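Local atomic coordinates of RabGDI protein (Plasmodium falciparum 3D7, PDB entry 3P1W), a protein that probably acts as a Rab GDP-dissociation inhibitor, binding Rab GTPases and regulating their GDP/GTP and membrane cycle in the malaria parasite. Residues L30-L35 and F428-Y433; L62-L67 and R85-D90; K107-T112 and E260-M265; E121-Y126 and S246-P251. One frame throughout, in Å; residues are numbered along the deposited sequence.

Interaction 1 of 4, residues L30-L35 and F428-Y433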
loop_
_atom_site.group_PDB
_atom_site.type_symbol
_atom_site.label_atom_id
_atom_site.label_comp_id
_atom_site.label_asym_id
_atom_site.label_seq_id
_atom_site.Cartn_x
_atom_site.Cartn_y
_atom_site.Cartn_z
ATOM N N LEU A 30 3.520 -2.364 -10.010
ATOM C CA LEU A 30 4.502 -1.663 -9.206
ATOM C C LEU A 30 5.580 -2.585 -8.666
ATOM O O LEU A 30 6.776 -2.286 -8.800
ATOM C CB LEU A 30 3.800 -0.896 -8.056
ATOM C CG LEU A 30 2.944 0.287 -8.509
ATOM C CD1 LEU A 30 2.197 0.863 -7.289
ATOM C CD2 LEU A 30 3.790 1.353 -9.206
ATOM N N LYS A 31 5.199 -3.726 -8.103
ATOM C CA LYS A 31 6.204 -4.652 -7.569
ATOM C C LYS A 31 7.212 -5.115 -8.647
ATOM O O LYS A 31 8.424 -5.142 -8.405
ATOM C CB LYS A 31 5.552 -5.875 -6.955
ATOM C CG LYS A 31 4.743 -5.630 -5.648
ATOM C CD LYS A 31 3.962 -6.895 -5.316
ATOM C CE LYS A 31 3.132 -6.785 -4.090
ATOM N NZ LYS A 31 2.553 -8.093 -3.686
ATOM N N GLU A 32 6.696 -5.461 -9.816
ATOM C CA GLU A 32 7.556 -5.898 -10.939
ATOM C C GLU A 32 8.533 -4.798 -11.370
ATOM O O GLU A 32 9.722 -5.062 -11.633
ATOM C CB GLU A 32 6.702 -6.342 -12.114
ATOM C CG GLU A 32 6.191 -7.797 -12.015
ATOM C CD GLU A 32 5.022 -7.987 -11.033
ATOM O OE1 GLU A 32 4.281 -7.014 -10.791
ATOM O OE2 GLU A 32 4.857 -9.112 -10.508
ATOM N N CYS A 33 8.022 -3.573 -11.471
ATOM C CA CYS A 33 8.844 -2.426 -11.844
ATOM C C CYS A 33 9.959 -2.158 -10.821
ATOM O O CYS A 33 11.140 -1.953 -11.189
ATOM C CB CYS A 33 7.984 -1.204 -11.992
ATOM S SG CYS A 33 6.903 -1.277 -13.404
ATOM N N ILE A 34 9.598 -2.191 -9.540
ATOM C CA ILE A 34 10.569 -1.975 -8.450
ATOM C C ILE A 34 11.664 -3.050 -8.445
ATOM O O ILE A 34 12.882 -2.736 -8.357
ATOM C CB ILE A 34 9.843 -1.903 -7.056
ATOM C CG1 ILE A 34 8.914 -0.687 -7.018
ATOM C CG2 ILE A 34 10.859 -1.867 -5.935
ATOM C CD1 ILE A 34 7.811 -0.708 -5.908
ATOM N N LEU A 35 11.254 -4.307 -8.581
ATOM C CA LEU A 35 12.192 -5.417 -8.650
ATOM C C LEU A 35 13.085 -5.307 -9.895
ATOM O O LEU A 35 14.281 -5.563 -9.825
ATOM C CB LEU A 35 11.455 -6.765 -8.628
ATOM C CG LEU A 35 10.973 -7.219 -7.248
ATOM C CD1 LEU A 35 9.862 -8.259 -7.347
ATOM C CD2 LEU A 35 12.124 -7.709 -6.392
ATOM N N PHE A 428 9.194 -16.792 -9.772
ATOM C CA PHE A 428 8.850 -16.096 -8.521
ATOM C C PHE A 428 7.640 -15.256 -8.813
ATOM O O PHE A 428 7.708 -14.391 -9.689
ATOM C CB PHE A 428 10.000 -15.188 -8.075
ATOM C CG PHE A 428 11.233 -15.936 -7.665
ATOM C CD1 PHE A 428 11.512 -16.154 -6.329
ATOM C CD2 PHE A 428 12.091 -16.469 -8.626
ATOM C CE1 PHE A 428 12.641 -16.865 -5.951
ATOM C CE2 PHE A 428 13.231 -17.202 -8.253
ATOM C CZ PHE A 428 13.501 -17.392 -6.905
ATOM N N VAL A 429 6.550 -15.522 -8.099
ATOM C CA VAL A 429 5.264 -14.881 -8.354
ATOM C C VAL A 429 4.953 -13.858 -7.258
ATOM O O VAL A 429 5.007 -14.174 -6.079
ATOM C CB VAL A 429 4.112 -15.909 -8.472
ATOM C CG1 VAL A 429 2.826 -15.223 -8.845
ATOM C CG2 VAL A 429 4.441 -16.980 -9.571
ATOM N N THR A 430 4.671 -12.630 -7.660
ATOM C CA THR A 430 4.243 -11.583 -6.700
ATOM C C THR A 430 2.823 -11.877 -6.204
ATOM O O THR A 430 1.977 -12.374 -6.953
ATOM C CB THR A 430 4.328 -10.175 -7.293
ATOM O OG1 THR A 430 3.574 -10.090 -8.503
ATOM C CG2 THR A 430 5.791 -9.764 -7.541
ATOM N N SER A 431 2.568 -11.573 -4.939
ATOM C CA SER A 431 1.215 -11.664 -4.393
ATOM C C SER A 431 0.326 -10.541 -4.924
ATOM O O SER A 431 0.793 -9.468 -5.350
ATOM C CB SER A 431 1.261 -11.676 -2.846
ATOM O OG SER A 431 1.722 -10.432 -2.354
ATOM N N SER A 432 -0.977 -10.756 -4.894
ATOM C CA SER A 432 -1.903 -9.713 -5.285
ATOM C C SER A 432 -1.832 -8.582 -4.266
ATOM O O SER A 432 -1.509 -8.833 -3.110
ATOM C CB SER A 432 -3.320 -10.246 -5.332
ATOM O OG SER A 432 -3.383 -11.421 -6.120
ATOM N N TYR A 433 -2.114 -7.357 -4.716
ATOM C CA TYR A 433 -2.152 -6.182 -3.825
ATOM C C TYR A 433 -3.332 -6.330 -2.860
ATOM O O TYR A 433 -4.443 -6.636 -3.279
ATOM C CB TYR A 433 -2.235 -4.858 -4.600
ATOM C CG TYR A 433 -1.029 -4.654 -5.460
ATOM C CD1 TYR A 433 0.125 -4.078 -4.960
ATOM C CD2 TYR A 433 -1.008 -5.164 -6.753
ATOM C CE1 TYR A 433 1.254 -3.978 -5.740
ATOM C CE2 TYR A 433 0.118 -5.070 -7.540
ATOM C CZ TYR A 433 1.238 -4.474 -7.026
ATOM O OH TYR A 433 2.365 -4.415 -7.804
HETATM O O HOH W 1 0.785 -7.477 -1.571
HETATM O O HOH W 2 2.404 -6.597 -9.138
#
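Lys31 and Thr430 mark the closest approach of the two backbones, 7.3 Å between their CA atoms, where the first turn of helix 30-41 faces the chain leaving strand 427-429. One backbone bond crosses the gap to a side chain: Lys31 N gives its hydrogen to Tyr433 OH at 2.9 Å, almost straight at 176°. The Lys31 chain, extended beyond CG, then runs past the Tyr433 ring in the opposite direction to the tyrosine, with Lys31 CE 3.8 Å from Tyr433 CE1. Its ammonium ends over the ring face as a cation-pi contact, NZ 5.0 Å from the centroid. NZ also donates to Ser431 O at 2.8 Å, from above the carbonyl plane. A water bridges NZ to Ser432 O, and Asp445 of helix 440-454 supplies a salt bridge, so the buried charge is gripped from several sides. Glu32 reaches the same chain through a bend at chi2 (76°). The hydroxyl of Thr430 donates to the syn lone pair of Glu32 OE2, with OG1 2.6 Å away, while a second water lies between Glu32 OE1 and Tyr433 OH. The carboxylate is thereby tied to both Thr430 and Tyr433. Leu35 CD1 makes a looser apolar contact with Thr430 CG2 at 4.3 Å. Helix 30-41 joins the parallel strands 20-26 and 46-49, and strand 427-429 pairs in the same sheet with 305-308; the arrangement is that of the Rossmann-like fold of the Rab GDI family, related to dinucleotide-binding proteins, with the first helix packed against the chain leaving the last strand of its sheet.

Interaction 2 of 4, residues L62-L67 and R85-D90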
loop_
_atom_site.group_PDB
_atom_site.type_symbol
_atom_site.label_atom_id
_atom_site.label_comp_id
_atom_site.label_asym_id
_atom_site.label_seq_id
_atom_site.Cartn_x
_atom_site.Cartn_y
_atom_site.Cartn_z
ATOM N N LEU A 62 -5.394 5.526 -14.588
ATOM C CA LEU A 62 -6.368 5.792 -15.675
ATOM C C LEU A 62 -6.765 7.271 -15.776
ATOM O O LEU A 62 -6.993 7.947 -14.769
ATOM C CB LEU A 62 -7.628 4.950 -15.471
ATOM C CG LEU A 62 -7.571 3.410 -15.623
ATOM C CD1 LEU A 62 -6.491 2.822 -14.772
ATOM C CD2 LEU A 62 -8.929 2.779 -15.221
ATOM N N ASN A 63 -6.862 7.775 -17.000
ATOM C CA ASN A 63 -7.486 9.075 -17.222
ATOM C C ASN A 63 -9.002 8.922 -17.271
ATOM O O ASN A 63 -9.520 7.846 -16.999
ATOM C CB ASN A 63 -6.920 9.757 -18.478
ATOM C CG ASN A 63 -7.199 9.002 -19.773
ATOM O OD1 ASN A 63 -8.013 8.080 -19.834
ATOM N ND2 ASN A 63 -6.505 9.418 -20.837
ATOM N N LEU A 64 -9.726 9.981 -17.620
ATOM C CA LEU A 64 -11.186 9.878 -17.655
ATOM C C LEU A 64 -11.670 8.884 -18.674
ATOM O O LEU A 64 -12.506 8.054 -18.371
ATOM C CB LEU A 64 -11.828 11.216 -18.012
ATOM C CG LEU A 64 -12.125 12.202 -16.932
ATOM C CD1 LEU A 64 -12.651 13.455 -17.646
ATOM C CD2 LEU A 64 -13.102 11.617 -15.929
ATOM N N THR A 65 -11.183 9.011 -19.913
ATOM C CA THR A 65 -11.579 8.098 -20.983
ATOM C C THR A 65 -11.418 6.656 -20.548
ATOM O O THR A 65 -12.310 5.833 -20.733
ATOM C CB THR A 65 -10.774 8.359 -22.255
ATOM O OG1 THR A 65 -11.109 9.660 -22.735
ATOM C CG2 THR A 65 -11.067 7.316 -23.344
ATOM N N ASN A 66 -10.286 6.346 -19.943
ATOM C CA ASN A 66 -10.010 4.972 -19.631
ATOM C C ASN A 66 -10.760 4.514 -18.392
ATOM O O ASN A 66 -11.188 3.385 -18.353
ATOM C CB ASN A 66 -8.508 4.712 -19.608
ATOM C CG ASN A 66 -7.912 4.744 -21.010
ATOM O OD1 ASN A 66 -8.437 4.119 -21.947
ATOM N ND2 ASN A 66 -6.843 5.491 -21.174
ATOM N N LEU A 67 -11.006 5.416 -17.437
ATOM C CA LEU A 67 -11.789 5.078 -16.253
ATOM C C LEU A 67 -13.188 4.684 -16.709
ATOM O O LEU A 67 -13.720 3.637 -16.321
ATOM C CB LEU A 67 -11.832 6.274 -15.300
ATOM C CG LEU A 67 -12.484 6.130 -13.951
ATOM C CD1 LEU A 67 -11.677 5.135 -13.088
ATOM C CD2 LEU A 67 -12.604 7.505 -13.282
ATOM N N ARG A 85 -6.231 15.248 -19.193
ATOM C CA ARG A 85 -4.922 15.536 -18.576
ATOM C C ARG A 85 -4.981 15.831 -17.063
ATOM O O ARG A 85 -3.976 15.716 -16.371
ATOM C CB ARG A 85 -4.204 16.682 -19.318
ATOM C CG ARG A 85 -4.844 18.039 -19.146
ATOM C CD ARG A 85 -4.424 19.006 -20.253
ATOM N NE ARG A 85 -5.173 20.251 -20.132
ATOM C CZ ARG A 85 -4.896 21.220 -19.260
ATOM N NH1 ARG A 85 -5.657 22.310 -19.218
ATOM N NH2 ARG A 85 -3.867 21.108 -18.420
ATOM N N HIS A 86 -6.152 16.204 -16.556
ATOM C CA HIS A 86 -6.326 16.512 -15.131
ATOM C C HIS A 86 -6.506 15.255 -14.296
ATOM O O HIS A 86 -6.418 15.317 -13.076
ATOM C CB HIS A 86 -7.556 17.379 -14.918
ATOM C CG HIS A 86 -7.541 18.642 -15.717
ATOM N ND1 HIS A 86 -6.663 19.671 -15.458
ATOM C CD2 HIS A 86 -8.291 19.037 -16.772
ATOM C CE1 HIS A 86 -6.872 20.649 -16.324
ATOM N NE2 HIS A 86 -7.853 20.289 -17.134
ATOM N N TRP A 87 -6.809 14.140 -14.956
ATOM C CA TRP A 87 -7.161 12.907 -14.244
ATOM C C TRP A 87 -6.092 11.847 -14.343
ATOM O O TRP A 87 -5.718 11.418 -15.433
ATOM C CB TRP A 87 -8.496 12.363 -14.749
ATOM C CG TRP A 87 -9.617 13.305 -14.510
ATOM C CD1 TRP A 87 -9.980 14.355 -15.297
ATOM C CD2 TRP A 87 -10.533 13.298 -13.404
ATOM N NE1 TRP A 87 -11.054 15.008 -14.752
ATOM C CE2 TRP A 87 -11.415 14.382 -13.587
ATOM C CE3 TRP A 87 -10.685 12.489 -12.277
ATOM C CZ2 TRP A 87 -12.442 14.672 -12.691
ATOM C CZ3 TRP A 87 -11.706 12.787 -11.374
ATOM C CH2 TRP A 87 -12.561 13.863 -11.584
ATOM N N ASN A 88 -5.617 11.401 -13.180
ATOM C CA ASN A 88 -4.679 10.289 -13.097
ATOM C C ASN A 88 -5.112 9.392 -11.933
ATOM O O ASN A 88 -4.607 9.529 -10.824
ATOM C CB ASN A 88 -3.271 10.809 -12.880
ATOM C CG ASN A 88 -2.763 11.619 -14.074
ATOM O OD1 ASN A 88 -2.404 11.049 -15.107
ATOM N ND2 ASN A 88 -2.715 12.935 -13.924
ATOM N N VAL A 89 -6.059 8.495 -12.208
ATOM C CA VAL A 89 -6.726 7.709 -11.167
ATOM C C VAL A 89 -6.077 6.339 -11.024
ATOM O O VAL A 89 -6.229 5.465 -11.887
ATOM C CB VAL A 89 -8.225 7.572 -11.495
ATOM C CG1 VAL A 89 -8.958 6.740 -10.410
ATOM C CG2 VAL A 89 -8.884 8.970 -11.703
ATOM N N ASP A 90 -5.319 6.173 -9.946
ATOM C CA ASP A 90 -4.696 4.916 -9.637
ATOM C C ASP A 90 -5.781 3.897 -9.274
ATOM O O ASP A 90 -6.681 4.199 -8.480
ATOM C CB ASP A 90 -3.750 5.075 -8.442
ATOM C CG ASP A 90 -2.455 5.808 -8.780
ATOM O OD1 ASP A 90 -1.972 5.793 -9.926
ATOM O OD2 ASP A 90 -1.867 6.384 -7.853
#
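Leu62 and Val89 form a hydrogen-bonded antiparallel pair, the core of a two-stranded ribbon whose first strand runs straight into helix 64-71. Leu62 N donates to Val89 O and Val89 N returns a bond to Leu62 O, each 2.8 Å long. Their side chains lie on one face of the ribbon, where Val89 CG1 meets Leu67 CD1 from the helix at 4.1 Å. Trp87 spreads its ring beneath Leu64, the two side chains crossing obliquely. Its CB sits 3.9 Å from Leu64 N; CG and then CD1 come under Leu64 CG, the latter at 3.5 Å, in a CH-pi contact over the face of the five-membered ring. Further out, NE1 lies 3.7 Å from Leu64 CD1 and hands its hydrogen to Tyr81 O, which should help fix the rotation of the indole. CD2 and CE2, where the two rings fuse, lie under Leu64 CD2. Tyr81 also packs edge-to-face with the indole. Beside it Asn63 CA makes a CH...O contact with Trp87 O. At the start of the helix Asn63 is the N-cap: held between its backbone N and carbonyl carbon (chi1 63°), its CG turns OD1 to accept from Asn66 N at 2.9 Å, nearly along the C=O axis.

Interaction 3 of 4, residues K107-T112 and E260-M265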
loop_
_atom_site.group_PDB
_atom_site.type_symbol
_atom_site.label_atom_id
_atom_site.label_comp_id
_atom_site.label_asym_id
_atom_site.label_seq_id
_atom_site.Cartn_x
_atom_site.Cartn_y
_atom_site.Cartn_z
ATOM N N LYS A 107 15.448 5.535 -3.334
ATOM C CA LYS A 107 16.701 6.282 -3.185
ATOM C C LYS A 107 17.838 5.495 -3.815
ATOM O O LYS A 107 18.567 6.012 -4.672
ATOM C CB LYS A 107 17.032 6.539 -1.705
ATOM C CG LYS A 107 15.999 7.379 -0.942
ATOM C CD LYS A 107 16.449 8.796 -0.686
ATOM C CE LYS A 107 15.469 9.547 0.198
ATOM N NZ LYS A 107 15.909 10.976 0.359
ATOM N N LYS A 108 17.995 4.247 -3.385
ATOM C CA LYS A 108 19.060 3.379 -3.882
ATOM C C LYS A 108 19.094 3.283 -5.410
ATOM O O LYS A 108 20.165 3.383 -6.020
ATOM C CB LYS A 108 18.919 1.977 -3.282
ATOM C CG LYS A 108 19.861 0.936 -3.888
ATOM C CD LYS A 108 19.625 -0.447 -3.301
ATOM C CE LYS A 108 20.175 -0.563 -1.884
ATOM N NZ LYS A 108 21.651 -0.504 -1.879
ATOM N N THR A 109 17.932 3.071 -6.016
ATOM C CA THR A 109 17.829 2.887 -7.476
ATOM C C THR A 109 17.840 4.222 -8.241
ATOM O O THR A 109 17.838 4.233 -9.472
ATOM C CB THR A 109 16.551 2.086 -7.855
ATOM O OG1 THR A 109 15.377 2.824 -7.480
ATOM C CG2 THR A 109 16.541 0.725 -7.161
ATOM N N ARG A 110 17.818 5.330 -7.498
ATOM C CA ARG A 110 17.862 6.678 -8.057
ATOM C C ARG A 110 16.669 6.955 -8.962
ATOM O O ARG A 110 16.792 7.632 -9.986
ATOM C CB ARG A 110 19.184 6.919 -8.799
ATOM C CG ARG A 110 20.413 6.462 -8.027
ATOM N N VAL A 111 15.519 6.411 -8.590
ATOM C CA VAL A 111 14.278 6.686 -9.293
ATOM C C VAL A 111 13.501 7.832 -8.620
ATOM O O VAL A 111 12.676 8.470 -9.265
ATOM C CB VAL A 111 13.441 5.383 -9.427
ATOM C CG1 VAL A 111 11.979 5.671 -9.662
ATOM C CG2 VAL A 111 14.023 4.546 -10.559
ATOM N N THR A 112 13.814 8.123 -7.356
ATOM C CA THR A 112 13.118 9.167 -6.581
ATOM C C THR A 112 12.934 10.468 -7.356
ATOM O O THR A 112 11.884 11.109 -7.262
ATOM C CB THR A 112 13.891 9.560 -5.294
ATOM O OG1 THR A 112 14.448 8.401 -4.665
ATOM C CG2 THR A 112 12.964 10.291 -4.305
ATOM N N GLU A 260 6.836 4.335 -15.248
ATOM C CA GLU A 260 7.521 5.267 -16.172
ATOM C C GLU A 260 8.951 5.551 -15.718
ATOM O O GLU A 260 9.906 5.454 -16.503
ATOM C CB GLU A 260 6.760 6.604 -16.227
ATOM C CG GLU A 260 5.352 6.536 -16.834
ATOM C CD GLU A 260 5.342 6.434 -18.357
ATOM O OE1 GLU A 260 6.427 6.519 -18.992
ATOM O OE2 GLU A 260 4.232 6.273 -18.920
ATOM N N GLY A 261 9.073 5.915 -14.448
ATOM C CA GLY A 261 10.349 6.116 -13.797
ATOM C C GLY A 261 11.292 4.946 -13.917
ATOM O O GLY A 261 12.455 5.111 -14.303
ATOM N N PHE A 262 10.809 3.752 -13.592
ATOM C CA PHE A 262 11.663 2.565 -13.638
ATOM C C PHE A 262 12.011 2.152 -15.079
ATOM O O PHE A 262 13.130 1.695 -15.343
ATOM C CB PHE A 262 11.054 1.397 -12.858
ATOM C CG PHE A 262 11.306 1.469 -11.380
ATOM C CD1 PHE A 262 12.570 1.245 -10.870
ATOM C CD2 PHE A 262 10.280 1.779 -10.498
ATOM C CE1 PHE A 262 12.806 1.324 -9.501
ATOM C CE2 PHE A 262 10.505 1.840 -9.135
ATOM C CZ PHE A 262 11.756 1.608 -8.635
ATOM N N SER A 263 11.073 2.349 -16.009
ATOM C CA SER A 263 11.338 2.081 -17.417
ATOM C C SER A 263 12.487 2.969 -17.909
ATOM O O SER A 263 13.430 2.494 -18.555
ATOM C CB SER A 263 10.085 2.327 -18.258
ATOM O OG SER A 263 10.227 1.746 -19.546
ATOM N N ARG A 264 12.403 4.250 -17.574
ATOM C CA ARG A 264 13.422 5.222 -17.950
ATOM C C ARG A 264 14.773 4.854 -17.343
ATOM O O ARG A 264 15.789 4.819 -18.060
ATOM C CB ARG A 264 12.995 6.632 -17.516
ATOM N N MET A 265 14.792 4.559 -16.045
ATOM C CA MET A 265 16.025 4.177 -15.359
ATOM C C MET A 265 16.628 2.913 -15.981
ATOM O O MET A 265 17.783 2.930 -16.400
ATOM C CB MET A 265 15.812 3.992 -13.858
ATOM C CG MET A 265 17.050 3.500 -13.085
ATOM S SD MET A 265 17.049 1.730 -12.620
ATOM C CE MET A 265 18.803 1.460 -12.343
#
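Val111 and Phe262 carry the apolar part of the contact, meeting at about a right angle. Val111 CG2 lies over one face of the phenyl ring, 3.9 Å from the centroid in a CH-pi contact, and approaches CE1 most closely, at 3.6 Å. The other methyl, CG1, stands over the centre of the same face, so both branches of the valine press on the ring. Val111 CG2 also touches Met265 CB at 3.8 Å, one turn further along helix 257-268. At Gly261 the backbones come closest, its CA 6.0 Å from that of Val111. This approach follows the end of helix 101-108, where Arg110 takes a positive phi (61°) and the chain closes the last turn as a Schellman motif before turning Val111 toward the second helix. Polar atoms contribute by packing alone, since no hydrogen bond joins the segments. Thr109 OG1 sits 3.6 Å from Phe262 CE1, placed obliquely to the ring, while bonding back to Ile105 O of helix 101-108. Thr109 O meets the methionine chain, with Met265 CG 3.8 Å away; the torsion about CA-CB (chi1 176°) swings CG opposite the backbone N and onto that carbonyl, and the chain bends beyond it. Helix 30-41 covers both partners: its Leu38 touches Thr109 and its Ile34 touches Phe262.

Interaction 4 of 4, residues E121-Y126 and S246-P251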
loop_
_atom_site.group_PDB
_atom_site.type_symbol
_atom_site.label_atom_id
_atom_site.label_comp_id
_atom_site.label_asym_id
_atom_site.label_seq_id
_atom_site.Cartn_x
_atom_site.Cartn_y
_atom_site.Cartn_z
ATOM N N GLU A 121 -2.075 15.090 3.467
ATOM C CA GLU A 121 -2.335 16.196 4.399
ATOM C C GLU A 121 -2.869 15.765 5.754
ATOM O O GLU A 121 -2.757 16.527 6.722
ATOM C CB GLU A 121 -3.251 17.250 3.773
ATOM C CG GLU A 121 -2.585 17.995 2.632
ATOM C CD GLU A 121 -3.360 19.217 2.163
ATOM O OE1 GLU A 121 -4.565 19.363 2.462
ATOM O OE2 GLU A 121 -2.750 20.045 1.469
ATOM N N GLY A 122 -3.435 14.567 5.854
ATOM C CA GLY A 122 -3.877 14.094 7.143
ATOM C C GLY A 122 -4.049 12.607 7.277
ATOM O O GLY A 122 -4.233 11.898 6.301
ATOM N N SER A 123 -3.968 12.160 8.518
ATOM C CA SER A 123 -4.124 10.756 8.877
ATOM C C SER A 123 -5.213 10.683 9.925
ATOM O O SER A 123 -5.128 11.395 10.945
ATOM C CB SER A 123 -2.833 10.243 9.498
ATOM O OG SER A 123 -1.691 10.640 8.755
ATOM N N TYR A 124 -6.221 9.847 9.679
ATOM C CA TYR A 124 -7.411 9.726 10.512
ATOM C C TYR A 124 -7.617 8.271 10.882
ATOM O O TYR A 124 -7.217 7.339 10.126
ATOM C CB TYR A 124 -8.668 10.268 9.804
ATOM C CG TYR A 124 -8.583 11.759 9.598
ATOM C CD1 TYR A 124 -9.207 12.628 10.478
ATOM C CD2 TYR A 124 -7.800 12.298 8.567
ATOM C CE1 TYR A 124 -9.089 14.002 10.332
ATOM C CE2 TYR A 124 -7.658 13.695 8.418
ATOM C CZ TYR A 124 -8.290 14.531 9.311
ATOM O OH TYR A 124 -8.185 15.910 9.181
ATOM N N VAL A 125 -8.309 8.074 12.004
ATOM C CA VAL A 125 -8.703 6.755 12.443
ATOM C C VAL A 125 -10.178 6.788 12.878
ATOM O O VAL A 125 -10.659 7.796 13.413
ATOM C CB VAL A 125 -7.787 6.248 13.559
ATOM C CG1 VAL A 125 -7.862 7.162 14.833
ATOM C CG2 VAL A 125 -8.076 4.762 13.891
ATOM N N TYR A 126 -10.883 5.684 12.643
ATOM C CA TYR A 126 -12.312 5.579 13.012
ATOM C C TYR A 126 -12.459 5.071 14.442
ATOM O O TYR A 126 -11.886 4.043 14.816
ATOM C CB TYR A 126 -12.946 4.602 12.040
ATOM C CG TYR A 126 -14.441 4.482 12.026
ATOM C CD1 TYR A 126 -15.158 4.894 10.921
ATOM C CD2 TYR A 126 -15.121 3.833 13.051
ATOM C CE1 TYR A 126 -16.518 4.715 10.852
ATOM C CE2 TYR A 126 -16.480 3.644 12.984
ATOM C CZ TYR A 126 -17.164 4.099 11.868
ATOM O OH TYR A 126 -18.512 3.938 11.783
ATOM N N SER A 246 1.680 14.729 7.919
ATOM C CA SER A 246 1.505 13.292 8.171
ATOM C C SER A 246 2.815 12.589 7.855
ATOM O O SER A 246 3.729 13.206 7.288
ATOM C CB SER A 246 0.370 12.739 7.298
ATOM O OG SER A 246 0.813 12.430 5.982
ATOM N N PRO A 247 2.937 11.288 8.204
ATOM C CA PRO A 247 4.147 10.559 7.838
ATOM C C PRO A 247 4.068 9.877 6.462
ATOM O O PRO A 247 4.899 9.033 6.154
ATOM C CB PRO A 247 4.269 9.508 8.952
ATOM C CG PRO A 247 2.868 9.239 9.343
ATOM C CD PRO A 247 2.063 10.494 9.080
ATOM N N PHE A 248 3.092 10.246 5.643
ATOM C CA PHE A 248 2.886 9.609 4.334
ATOM C C PHE A 248 3.052 10.585 3.181
ATOM O O PHE A 248 2.673 11.761 3.292
ATOM C CB PHE A 248 1.487 8.969 4.226
ATOM C CG PHE A 248 1.233 7.924 5.253
ATOM C CD1 PHE A 248 1.666 6.620 5.060
ATOM C CD2 PHE A 248 0.581 8.248 6.432
ATOM C CE1 PHE A 248 1.458 5.656 6.054
ATOM C CE2 PHE A 248 0.361 7.279 7.416
ATOM C CZ PHE A 248 0.791 5.995 7.218
ATOM N N ILE A 249 3.596 10.063 2.079
ATOM C CA ILE A 249 3.726 10.797 0.820
ATOM C C ILE A 249 3.127 10.026 -0.334
ATOM O O ILE A 249 2.887 8.808 -0.247
ATOM C CB ILE A 249 5.201 11.154 0.487
ATOM C CG1 ILE A 249 6.087 9.899 0.427
ATOM C CG2 ILE A 249 5.713 12.161 1.516
ATOM C CD1 ILE A 249 7.567 10.204 0.041
ATOM N N TYR A 250 2.913 10.758 -1.428
ATOM C CA TYR A 250 2.324 10.223 -2.641
ATOM C C TYR A 250 2.819 11.108 -3.781
ATOM O O TYR A 250 2.994 12.317 -3.596
ATOM C CB TYR A 250 0.807 10.292 -2.518
ATOM C CG TYR A 250 -0.059 9.658 -3.591
ATOM C CD1 TYR A 250 -0.152 8.276 -3.741
ATOM C CD2 TYR A 250 -0.887 10.447 -4.374
ATOM C CE1 TYR A 250 -1.000 7.736 -4.680
ATOM C CE2 TYR A 250 -1.734 9.910 -5.308
ATOM C CZ TYR A 250 -1.783 8.571 -5.470
ATOM O OH TYR A 250 -2.665 8.081 -6.421
ATOM N N PRO A 251 3.132 10.508 -4.931
ATOM C CA PRO A 251 3.717 11.314 -5.992
ATOM C C PRO A 251 2.713 12.198 -6.684
ATOM O O PRO A 251 1.561 11.828 -6.822
ATOM C CB PRO A 251 4.245 10.286 -6.997
ATOM C CG PRO A 251 4.083 8.963 -6.390
ATOM C CD PRO A 251 3.106 9.078 -5.257
#
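Ser123 and Ser246 make the tight part of the contact: Ser123 OG reaches within 3.3 Å of Ser246 CB. The same oxygen stands 3.8 Å from Pro247 CD and 4.0 Å from Phe248 CD2, where it meets the ring at its edge, near the ring plane. One small hydroxyl thus touches three consecutive residues, helped by chi1 (-46°), which sets OG beside the backbone N. These are van der Waals contacts, and no hydrogen bond crosses between the segments. The second chain is shaped by its own bond, Phe248 N to Ser246 OG at 3.2 Å, an ST turn that leads into strand 248-251; Ser246 OG also bonds to Val120 O, just before the first segment. Both strands belong to the large mixed sheet, in which 248-251 pairs antiparallel with 117-129, yet here the two paths separate. The CA atoms of Gly122 and Ser246 are 5.5 Å apart, whereas those of Val125 and Tyr250 are 19.0 Å apart. On this looser side Tyr124 packs on strand 346-350 and Tyr126 on Ile350 of the same strand. Glu121, partly exposed, points its CB away from Ser246-Pro251, and its OE1 accepts from Asn344 N. Tyr236 of helix 226-243 covers both Ser123 and Pro247.

In the fold
Interaction 1 closes the longest loop, and the other three are nested inside it. Interaction 2 closes before interactions 3 and 4 open, and interaction 4 lies within interaction 3. Interactions 1 and 3 share a helical layer, their centres 16 Å apart, where Cys33 and Ile34 of helix 30-41 pack on Phe262. Interactions 2 and 4, with centres 22 Å apart, meet through a probable hydrogen bond between Asp90 and Tyr250. Interactions 1 and 4 lie on opposite sides of the chain's centre, one beside the Rossmann-like sheet and the other in the large mixed sheet. Strand 248-251 leads to helix 257-268, so contacts distant in sequence join both sheets and the helices between into one continuous fold.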